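Local structure of aspartate aminotransferase (Thermotoga maritima, 1O4S) at residues B[18-23]-B[141-146]; B[76-81]-B[267-272]; B[112-117]-B[136-141]. The protein catalyses the reversible transfer of the amino group from L-aspartate to 2-oxoglutarate, giving oxaloacetate and L-glutamate, with pyridoxal 5'-phosphate as cofactor. All coordinates share one frame; numbering follows the deposited sequence.

Contact 1: residues B[18-23]-B[141-146]; sequences ISEIPI and QIILAG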
loop_
_atom_site.group_PDB
_atom_site.type_symbol
_atom_site.label_atom_id
_atom_site.label_comp_id
_atom_site.label_asym_id
_atom_site.label_seq_id
_atom_site.Cartn_x
_atom_site.Cartn_y
_atom_site.Cartn_z
ATOM N N ILE B 18 -13.316 2.321 11.525
ATOM C CA ILE B 18 -12.271 3.310 11.822
ATOM C C ILE B 18 -12.293 3.654 13.318
ATOM O O ILE B 18 -11.244 3.894 13.911
ATOM C CB ILE B 18 -12.496 4.630 11.014
ATOM C CG1 ILE B 18 -12.429 4.429 9.500
ATOM C CG2 ILE B 18 -11.489 5.718 11.453
ATOM C CD1 ILE B 18 -11.099 4.170 8.992
ATOM N N SER B 19 -13.511 3.756 13.871
ATOM C CA SER B 19 -13.746 3.930 15.302
ATOM C C SER B 19 -13.228 2.768 16.086
ATOM O O SER B 19 -12.620 2.947 17.144
ATOM C CB SER B 19 -15.244 3.996 15.609
ATOM O OG SER B 19 -15.668 5.319 15.542
ATOM N N GLU B 20 -13.501 1.570 15.574
ATOM C CA GLU B 20 -13.085 0.320 16.222
ATOM C C GLU B 20 -11.573 0.187 16.365
ATOM O O GLU B 20 -11.124 -0.663 17.120
ATOM C CB GLU B 20 -13.673 -0.907 15.485
ATOM C CG GLU B 20 -15.178 -1.081 15.714
ATOM C CD GLU B 20 -15.898 -1.937 14.667
ATOM O OE1 GLU B 20 -17.155 -1.894 14.672
ATOM O OE2 GLU B 20 -15.251 -2.649 13.852
ATOM N N ILE B 21 -10.797 1.010 15.651
ATOM C CA ILE B 21 -9.340 0.972 15.758
ATOM C C ILE B 21 -8.924 1.637 17.057
ATOM O O ILE B 21 -9.348 2.751 17.325
ATOM C CB ILE B 21 -8.657 1.696 14.578
ATOM C CG1 ILE B 21 -8.754 0.851 13.312
ATOM C CG2 ILE B 21 -7.173 1.943 14.886
ATOM C CD1 ILE B 21 -8.379 1.606 12.070
ATOM N N PRO B 22 -8.071 0.989 17.851
ATOM C CA PRO B 22 -7.633 1.598 19.119
ATOM C C PRO B 22 -6.962 2.983 18.921
ATOM O O PRO B 22 -6.281 3.223 17.913
ATOM C CB PRO B 22 -6.660 0.557 19.724
ATOM C CG PRO B 22 -6.382 -0.438 18.643
ATOM C CD PRO B 22 -7.469 -0.343 17.630
ATOM N N ILE B 23 -7.196 3.882 19.882
ATOM C CA ILE B 23 -6.631 5.245 19.858
ATOM C C ILE B 23 -5.115 5.169 20.137
ATOM O O ILE B 23 -4.644 4.318 20.912
ATOM C CB ILE B 23 -7.359 6.230 20.906
ATOM C CG1 ILE B 23 -8.893 6.210 20.759
ATOM C CG2 ILE B 23 -6.850 7.678 20.751
ATOM C CD1 ILE B 23 -9.661 6.916 21.922
ATOM N N GLN B 141 -4.876 -3.814 12.041
ATOM C CA GLN B 141 -4.932 -4.547 10.764
ATOM C C GLN B 141 -5.977 -5.641 10.796
ATOM O O GLN B 141 -6.775 -5.804 9.851
ATOM C CB GLN B 141 -3.572 -5.139 10.414
ATOM C CG GLN B 141 -2.506 -4.123 10.073
ATOM C CD GLN B 141 -1.172 -4.756 9.742
ATOM O OE1 GLN B 141 -0.906 -5.875 10.168
ATOM N NE2 GLN B 141 -0.337 -4.052 8.988
ATOM N N ILE B 142 -6.011 -6.367 11.901
ATOM C CA ILE B 142 -6.979 -7.454 12.044
ATOM C C ILE B 142 -8.380 -6.875 12.063
ATOM O O ILE B 142 -9.260 -7.426 11.406
ATOM C CB ILE B 142 -6.697 -8.299 13.315
ATOM C CG1 ILE B 142 -5.353 -9.015 13.160
ATOM C CG2 ILE B 142 -7.846 -9.265 13.586
ATOM C CD1 ILE B 142 -4.670 -9.294 14.494
ATOM N N ILE B 143 -8.570 -5.768 12.799
ATOM C CA ILE B 143 -9.837 -5.036 12.788
ATOM C C ILE B 143 -10.253 -4.618 11.370
ATOM O O ILE B 143 -11.367 -4.867 10.965
ATOM C CB ILE B 143 -9.803 -3.744 13.687
ATOM C CG1 ILE B 143 -9.704 -4.056 15.194
ATOM C CG2 ILE B 143 -11.043 -2.909 13.432
ATOM C CD1 ILE B 143 -10.322 -5.314 15.579
ATOM N N LEU B 144 -9.339 -3.982 10.631
ATOM C CA LEU B 144 -9.627 -3.541 9.271
ATOM C C LEU B 144 -10.002 -4.689 8.350
ATOM O O LEU B 144 -10.845 -4.532 7.464
ATOM C CB LEU B 144 -8.437 -2.794 8.690
ATOM C CG LEU B 144 -8.176 -1.423 9.268
ATOM C CD1 LEU B 144 -6.915 -0.929 8.580
ATOM C CD2 LEU B 144 -9.350 -0.489 9.073
ATOM N N ALA B 145 -9.407 -5.859 8.595
ATOM C CA ALA B 145 -9.721 -7.072 7.842
ATOM C C ALA B 145 -11.006 -7.794 8.270
ATOM O O ALA B 145 -11.348 -8.782 7.679
ATOM C CB ALA B 145 -8.522 -8.036 7.852
ATOM N N GLY B 146 -11.719 -7.314 9.279
ATOM C CA GLY B 146 -12.969 -7.919 9.687
ATOM C C GLY B 146 -12.842 -8.977 10.772
ATOM O O GLY B 146 -13.825 -9.592 11.147
#
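Ile-21 and Ile-143 bring the two backbones closest, with their CA atoms 6.7 Å apart. The segment 18-23 belongs to the N-terminal part of this pyridoxal-phosphate-dependent aminotransferase. It leaves the short helix 16-19 and runs on in extended form past Ile-21. The segment 141-146 holds the last turn of helix 138-144 and the residues that leave it. The helix ends in a Schellman motif at Gly-146, whose positive phi of 92° turns the chain away.

No hydrogen bond joins the two segments. The contact is apolar packing of two isoleucines, a leucine and the first carbon of a glutamate. Ile-143 points at the N-terminal segment. With CG1 beside the backbone N (chi1 -68°), CG2 of Ile-143 is anti to that N and meets Glu-20 CB. Ile-143 CG1 approaches the carbonyl O of Glu-20 at 4.2 Å. Of the Glu-20 side chain, CB does the touching, and the residue is exposed.

Ile-21 CG1 approaches the same methyl, Ile-143 CG2, more loosely, at 4.4 Å. The Ile-21 chain is extended at chi2 (168°), which carries CD1 across to the isobutyl group of Leu-144. The two side chains cross obliquely. The second subunit packs here too: its Ile-271 on Ile-18 and Leu-144, and its His-274 on Ile-21. Arg-17 of the second subunit also bonds to the carbonyl O of Ala-145. The contact joins the N-terminal segment to helix 138-144 beside the dimer interface. Ile-21 CD1 sits 3.8 Å from Leu-144 CD2 and 4.1 Å from Leu-144 CG.

Contact 2: residues B[76-81]-B[267-272]; sequences DPRGIY and AVSKIQ
Arg-78 and Ser-269 meet where a tight turn lies against helix 262-275. The turn is a type I beta turn from Asp-76 to Gly-79, and the CA atoms of Arg-78 and Ser-269 are 5.4 Å apart. Arg-78 touches the helix with its root alone: Arg-78 CB lies 3.8 Å from Ser-269 OG. Beyond CB the chain leaves the helix. It is extended from CG to NE and brings the guanidinium back to Asp-76 within the same turn. Arg-78 NE forms a salt bridge with Asp-76 OD2 at 3.0 Å. Asp-76 OD2 receives it through its syn lone pair, 22° out of the guanidinium plane. NH1 of Arg-78 has a second acidic partner, Asp-102. Both Arg-78 and Ser-269 have a second conformer.

Ser-269 OG is beside its own backbone N. It bonds to the carbonyl O of Ala-265, one turn back in the helix, and makes only packing contact with Arg-78.

Gln-272 faces the turn further along the helix. CG is anti to the backbone N (chi1 -176°), and the chain then bends at chi2 (70°). Gln-272 CG comes 3.2 Å from Pro-77 O, while the amide turns to other partners. OE1 accepts from Asn-116, and NE2 bonds to Gln-112 and to the carbonyl O of Ser-277.

No hydrogen bond crosses between the segments. The guanidinium of Arg-78 is engaged by Asp-76 and Asp-102, the hydroxyl of Ser-269 by Ala-265, and the amide of Gln-272 by Gln-112, Asn-116 and Ser-277. This implies that packing, not polar bonding, is what passes between these segments; strand 104-107 touches both.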
loop_
_atom_site.group_PDB
_atom_site.type_symbol
_atom_site.label_atom_id
_atom_site.label_comp_id
_atom_site.label_asym_id
_atom_site.label_seq_id
_atom_site.Cartn_x
_atom_site.Cartn_y
_atom_site.Cartn_z
ATOM N N ASP B 76 5.144 -6.876 -12.380
ATOM C CA ASP B 76 4.301 -7.925 -11.831
ATOM C C ASP B 76 3.862 -7.467 -10.432
ATOM O O ASP B 76 4.678 -7.077 -9.633
ATOM C CB ASP B 76 5.146 -9.194 -11.776
ATOM C CG ASP B 76 4.389 -10.435 -11.318
ATOM O OD1 ASP B 76 3.345 -10.365 -10.634
ATOM O OD2 ASP B 76 4.846 -11.558 -11.552
ATOM N N PRO B 77 2.572 -7.469 -10.136
ATOM C CA PRO B 77 2.090 -7.012 -8.815
ATOM C C PRO B 77 2.668 -7.764 -7.606
ATOM O O PRO B 77 2.721 -7.188 -6.497
ATOM C CB PRO B 77 0.574 -7.268 -8.860
ATOM C CG PRO B 77 0.226 -7.515 -10.228
ATOM C CD PRO B 77 1.475 -7.887 -11.019
ATOM N N ARG B 78 3.063 -9.018 -7.783
ATOM C CA ARG B 78 3.672 -9.769 -6.680
ATOM C C ARG B 78 5.132 -9.489 -6.500
ATOM O O ARG B 78 5.706 -10.040 -5.586
ATOM C CB ARG B 78 3.487 -11.301 -6.786
ATOM C CG ARG B 78 3.217 -11.798 -8.131
ATOM C CD ARG B 78 2.956 -13.237 -8.370
ATOM N NE ARG B 78 3.273 -13.411 -9.788
ATOM C CZ ARG B 78 3.454 -14.549 -10.406
ATOM N NH1 ARG B 78 3.297 -15.715 -9.770
ATOM N NH2 ARG B 78 3.764 -14.506 -11.695
ATOM N N GLY B 79 5.723 -8.682 -7.382
ATOM C CA GLY B 79 7.130 -8.356 -7.354
ATOM C C GLY B 79 7.844 -8.960 -8.549
ATOM O O GLY B 79 7.412 -10.018 -9.065
ATOM N N ILE B 80 8.909 -8.305 -9.005
ATOM C CA ILE B 80 9.668 -8.814 -10.152
ATOM C C ILE B 80 10.200 -10.200 -9.827
ATOM O O ILE B 80 10.624 -10.442 -8.697
ATOM C CB ILE B 80 10.854 -7.876 -10.561
ATOM C CG1 ILE B 80 11.849 -7.693 -9.420
ATOM C CG2 ILE B 80 10.339 -6.494 -11.077
ATOM C CD1 ILE B 80 13.066 -6.880 -9.796
ATOM N N TYR B 81 10.199 -11.088 -10.814
ATOM C CA TYR B 81 10.585 -12.483 -10.644
ATOM C C TYR B 81 11.919 -12.634 -9.959
ATOM O O TYR B 81 12.084 -13.471 -9.084
ATOM C CB TYR B 81 10.706 -13.188 -12.012
ATOM C CG TYR B 81 11.048 -14.637 -11.871
ATOM C CD1 TYR B 81 10.086 -15.545 -11.476
ATOM C CD2 TYR B 81 12.344 -15.101 -12.114
ATOM C CE1 TYR B 81 10.388 -16.890 -11.316
ATOM C CE2 TYR B 81 12.663 -16.434 -11.958
ATOM C CZ TYR B 81 11.667 -17.335 -11.567
ATOM O OH TYR B 81 11.954 -18.684 -11.420
ATOM N N ALA B 267 -3.558 -15.867 -3.218
ATOM C CA ALA B 267 -4.553 -15.029 -2.592
ATOM C C ALA B 267 -3.928 -13.679 -2.194
ATOM O O ALA B 267 -4.475 -12.616 -2.485
ATOM C CB ALA B 267 -5.154 -15.744 -1.366
ATOM N N VAL B 268 -2.777 -13.735 -1.539
ATOM C CA VAL B 268 -2.097 -12.533 -1.081
ATOM C C VAL B 268 -1.736 -11.631 -2.243
ATOM O O VAL B 268 -1.879 -10.415 -2.146
ATOM C CB VAL B 268 -0.888 -12.888 -0.185
ATOM C CG1 VAL B 268 0.078 -11.728 -0.063
ATOM C CG2 VAL B 268 -1.363 -13.371 1.175
ATOM N N SER B 269 -1.385 -12.229 -3.372
ATOM C CA SER B 269 -1.006 -11.527 -4.582
ATOM C C SER B 269 -2.197 -10.770 -5.208
ATOM O O SER B 269 -2.048 -9.680 -5.747
ATOM C CB SER B 269 -0.279 -12.512 -5.543
ATOM O OG SER B 269 0.780 -12.993 -4.744
ATOM N N LYS B 270 -3.382 -11.350 -5.106
ATOM C CA LYS B 270 -4.607 -10.690 -5.511
ATOM C C LYS B 270 -4.875 -9.461 -4.656
ATOM O O LYS B 270 -5.152 -8.441 -5.196
ATOM C CB LYS B 270 -5.792 -11.657 -5.441
ATOM C CG LYS B 270 -5.764 -12.721 -6.509
ATOM C CD LYS B 270 -6.923 -13.708 -6.311
ATOM C CE LYS B 270 -6.808 -14.903 -7.257
ATOM N NZ LYS B 270 -7.430 -16.143 -6.684
ATOM N N ILE B 271 -4.743 -9.562 -3.335
ATOM C CA ILE B 271 -4.874 -8.403 -2.463
ATOM C C ILE B 271 -3.888 -7.292 -2.903
ATOM O O ILE B 271 -4.277 -6.140 -3.057
ATOM C CB ILE B 271 -4.619 -8.734 -0.951
ATOM C CG1 ILE B 271 -5.469 -9.912 -0.428
ATOM C CG2 ILE B 271 -4.918 -7.485 -0.081
ATOM C CD1 ILE B 271 -6.925 -9.687 -0.546
ATOM N N GLN B 272 -2.616 -7.667 -3.074
ATOM C CA GLN B 272 -1.533 -6.736 -3.394
ATOM C C GLN B 272 -1.871 -6.024 -4.668
ATOM O O GLN B 272 -1.779 -4.806 -4.767
ATOM C CB GLN B 272 -0.186 -7.486 -3.539
ATOM C CG GLN B 272 1.057 -6.589 -3.791
ATOM C CD GLN B 272 1.460 -5.758 -2.601
ATOM O OE1 GLN B 272 1.238 -6.145 -1.473
ATOM N NE2 GLN B 272 2.103 -4.640 -2.854
#

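Contact 3: residues B[112-117]-B[136-141]; sequences QALFNA and VSYIPQ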
loop_
_atom_site.group_PDB
_atom_site.type_symbol
_atom_site.label_atom_id
_atom_site.label_comp_id
_atom_site.label_asym_id
_atom_site.label_seq_id
_atom_site.Cartn_x
_atom_site.Cartn_y
_atom_site.Cartn_z
ATOM N N GLN B 112 2.528 -4.251 5.077
ATOM C CA GLN B 112 1.556 -4.662 4.099
ATOM C C GLN B 112 1.554 -6.180 3.927
ATOM O O GLN B 112 0.510 -6.738 3.635
ATOM C CB GLN B 112 1.767 -3.932 2.752
ATOM C CG GLN B 112 0.587 -4.155 1.764
ATOM C CD GLN B 112 0.808 -3.611 0.347
ATOM O OE1 GLN B 112 1.943 -3.397 -0.101
ATOM N NE2 GLN B 112 -0.297 -3.388 -0.359
ATOM N N ALA B 113 2.669 -6.874 4.151
ATOM C CA ALA B 113 2.625 -8.327 4.122
ATOM C C ALA B 113 1.679 -8.823 5.194
ATOM O O ALA B 113 0.869 -9.727 4.935
ATOM C CB ALA B 113 3.961 -8.929 4.290
ATOM N N LEU B 114 1.746 -8.222 6.384
ATOM C CA LEU B 114 0.858 -8.577 7.481
ATOM C C LEU B 114 -0.608 -8.284 7.107
ATOM O O LEU B 114 -1.463 -9.123 7.233
ATOM C CB LEU B 114 1.267 -7.830 8.761
ATOM C CG LEU B 114 2.595 -8.279 9.434
ATOM C CD1 LEU B 114 3.395 -7.155 10.186
ATOM C CD2 LEU B 114 2.329 -9.490 10.408
ATOM N N PHE B 115 -0.889 -7.077 6.636
ATOM C CA PHE B 115 -2.239 -6.708 6.290
ATOM C C PHE B 115 -2.832 -7.646 5.226
ATOM O O PHE B 115 -3.975 -8.114 5.356
ATOM C CB PHE B 115 -2.278 -5.265 5.801
ATOM C CG PHE B 115 -3.641 -4.820 5.399
ATOM C CD1 PHE B 115 -3.932 -4.526 4.080
ATOM C CD2 PHE B 115 -4.651 -4.705 6.344
ATOM C CE1 PHE B 115 -5.224 -4.142 3.691
ATOM C CE2 PHE B 115 -5.946 -4.331 5.947
ATOM C CZ PHE B 115 -6.211 -4.031 4.618
ATOM N N ASN B 116 -2.042 -7.917 4.194
ATOM C CA ASN B 116 -2.437 -8.839 3.124
ATOM C C ASN B 116 -2.751 -10.247 3.630
ATOM O O ASN B 116 -3.683 -10.865 3.134
ATOM C CB ASN B 116 -1.384 -8.957 2.022
ATOM C CG ASN B 116 -1.227 -7.702 1.176
ATOM O OD1 ASN B 116 -2.017 -6.748 1.236
ATOM N ND2 ASN B 116 -0.191 -7.719 0.352
ATOM N N ALA B 117 -1.984 -10.731 4.613
ATOM C CA ALA B 117 -2.232 -12.030 5.258
ATOM C C ALA B 117 -3.601 -12.079 5.938
ATOM O O ALA B 117 -4.390 -13.028 5.755
ATOM C CB ALA B 117 -1.114 -12.362 6.277
ATOM N N VAL B 136 1.989 -2.183 17.943
ATOM C CA VAL B 136 0.809 -1.342 17.805
ATOM C C VAL B 136 -0.060 -1.526 16.566
ATOM O O VAL B 136 -1.191 -1.051 16.563
ATOM C CB VAL B 136 1.174 0.152 17.927
ATOM C CG1 VAL B 136 1.708 0.444 19.306
ATOM C CG2 VAL B 136 2.198 0.571 16.859
ATOM N N SER B 137 0.420 -2.208 15.534
ATOM C CA SER B 137 -0.297 -2.191 14.253
ATOM C C SER B 137 -1.107 -3.440 13.967
ATOM O O SER B 137 -2.014 -3.436 13.137
ATOM C CB SER B 137 0.689 -1.932 13.090
ATOM O OG SER B 137 0.697 -0.545 12.737
ATOM N N TYR B 138 -0.792 -4.521 14.664
ATOM C CA TYR B 138 -1.420 -5.797 14.388
ATOM C C TYR B 138 -2.950 -5.754 14.555
ATOM O O TYR B 138 -3.711 -6.267 13.706
ATOM C CB TYR B 138 -0.850 -6.872 15.322
ATOM C CG TYR B 138 0.604 -7.252 15.144
ATOM C CD1 TYR B 138 1.187 -7.362 13.877
ATOM C CD2 TYR B 138 1.391 -7.558 16.255
ATOM C CE1 TYR B 138 2.501 -7.758 13.741
ATOM C CE2 TYR B 138 2.698 -7.941 16.130
ATOM C CZ TYR B 138 3.254 -8.063 14.876
ATOM O OH TYR B 138 4.568 -8.468 14.766
ATOM N N ILE B 139 -3.386 -5.191 15.675
ATOM C CA ILE B 139 -4.778 -5.186 16.027
ATOM C C ILE B 139 -5.559 -4.285 15.054
ATOM O O ILE B 139 -6.569 -4.711 14.523
ATOM C CB ILE B 139 -4.951 -4.810 17.541
ATOM C CG1 ILE B 139 -4.509 -6.024 18.382
ATOM C CG2 ILE B 139 -6.399 -4.399 17.855
ATOM C CD1 ILE B 139 -4.458 -5.803 19.897
ATOM N N PRO B 140 -5.105 -3.058 14.819
ATOM C CA PRO B 140 -5.691 -2.249 13.753
ATOM C C PRO B 140 -5.874 -3.035 12.454
ATOM O O PRO B 140 -6.961 -2.970 11.904
ATOM C CB PRO B 140 -4.689 -1.115 13.617
ATOM C CG PRO B 140 -4.278 -0.891 15.071
ATOM C CD PRO B 140 -4.087 -2.294 15.569
ATOM N N GLN B 141 -4.876 -3.814 12.041
ATOM C CA GLN B 141 -4.932 -4.547 10.764
ATOM C C GLN B 141 -5.977 -5.641 10.796
ATOM O O GLN B 141 -6.775 -5.804 9.851
ATOM C CB GLN B 141 -3.572 -5.139 10.414
ATOM C CG GLN B 141 -2.506 -4.123 10.073
ATOM C CD GLN B 141 -1.172 -4.756 9.742
ATOM O OE1 GLN B 141 -0.906 -5.875 10.168
ATOM N NE2 GLN B 141 -0.337 -4.052 8.988
#
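Phe-115 and Gln-141 mark the closest approach of the segments 112-117 and 136-141, with CA atoms 5.7 Å apart. No hydrogen bond crosses the contact.

The extended side chain of Gln-141 reaches over to helix 109-121 and lays its amide beside the backbone there. Gln-141 OE1 is 3.2 Å from Leu-114 CB and 3.7 Å from the backbone N of Phe-115. This buried oxygen has no hydrogen-bond partner in the model. Gln-141 NE2 lies 3.9 Å from Phe-115 CB and is held by the carbonyl O of His-274 of the second subunit, with a weak bond to that of Lys-111. The CB of Gln-141 sits at the edge of the Phe-115 ring.

Leu-114 packs against Tyr-138. Its chi1 of -71° sets CG toward the tyrosine, and chi2 of 149° puts both methyls near the ring. Leu-114 CD1 is 3.7 Å and Leu-114 CD2 3.8 Å from Tyr-138 CE1. CD1 arrives in the ring plane, at the edge. Tyr-138 belongs to the pyridoxal-phosphate pocket; its OH bonds to Asp-213, another pocket residue. Trp-135 packs edge-to-face with it. Leu-114 thus packs on a residue that touches the cofactor.

Helix 109-121 rests on strand 238-243 of the seven-stranded sheet through Ala-113, Leu-114 and Ala-117, and on strand 104-107 and helix 262-275 through Gln-112 and Asn-116.

In the fold
Along the chain the segments come in the order 18-23, 76-81, 112-117, 136-141, 141-146 and 267-272. Contact 3 is nested in the loops closed by contacts 1 and 2, which cross each other. Contacts 1 and 3 share Gln-141 and helix 138-144; their centres are 10 Å apart, and Leu-144 packs on Phe-115. Contact 2 lies about 17 Å from contact 3 between centres, joined to it through Gln-272 with Gln-112 and Asn-116. Contacts 1 and 2 are 24 Å apart between centres and do not touch. Helix 109-121 thus links the cofactor-side contact to helix 262-275. All three reach the second subunit, and contact 3 holds a cofactor-pocket residue, so pocket and dimer interface lie close here.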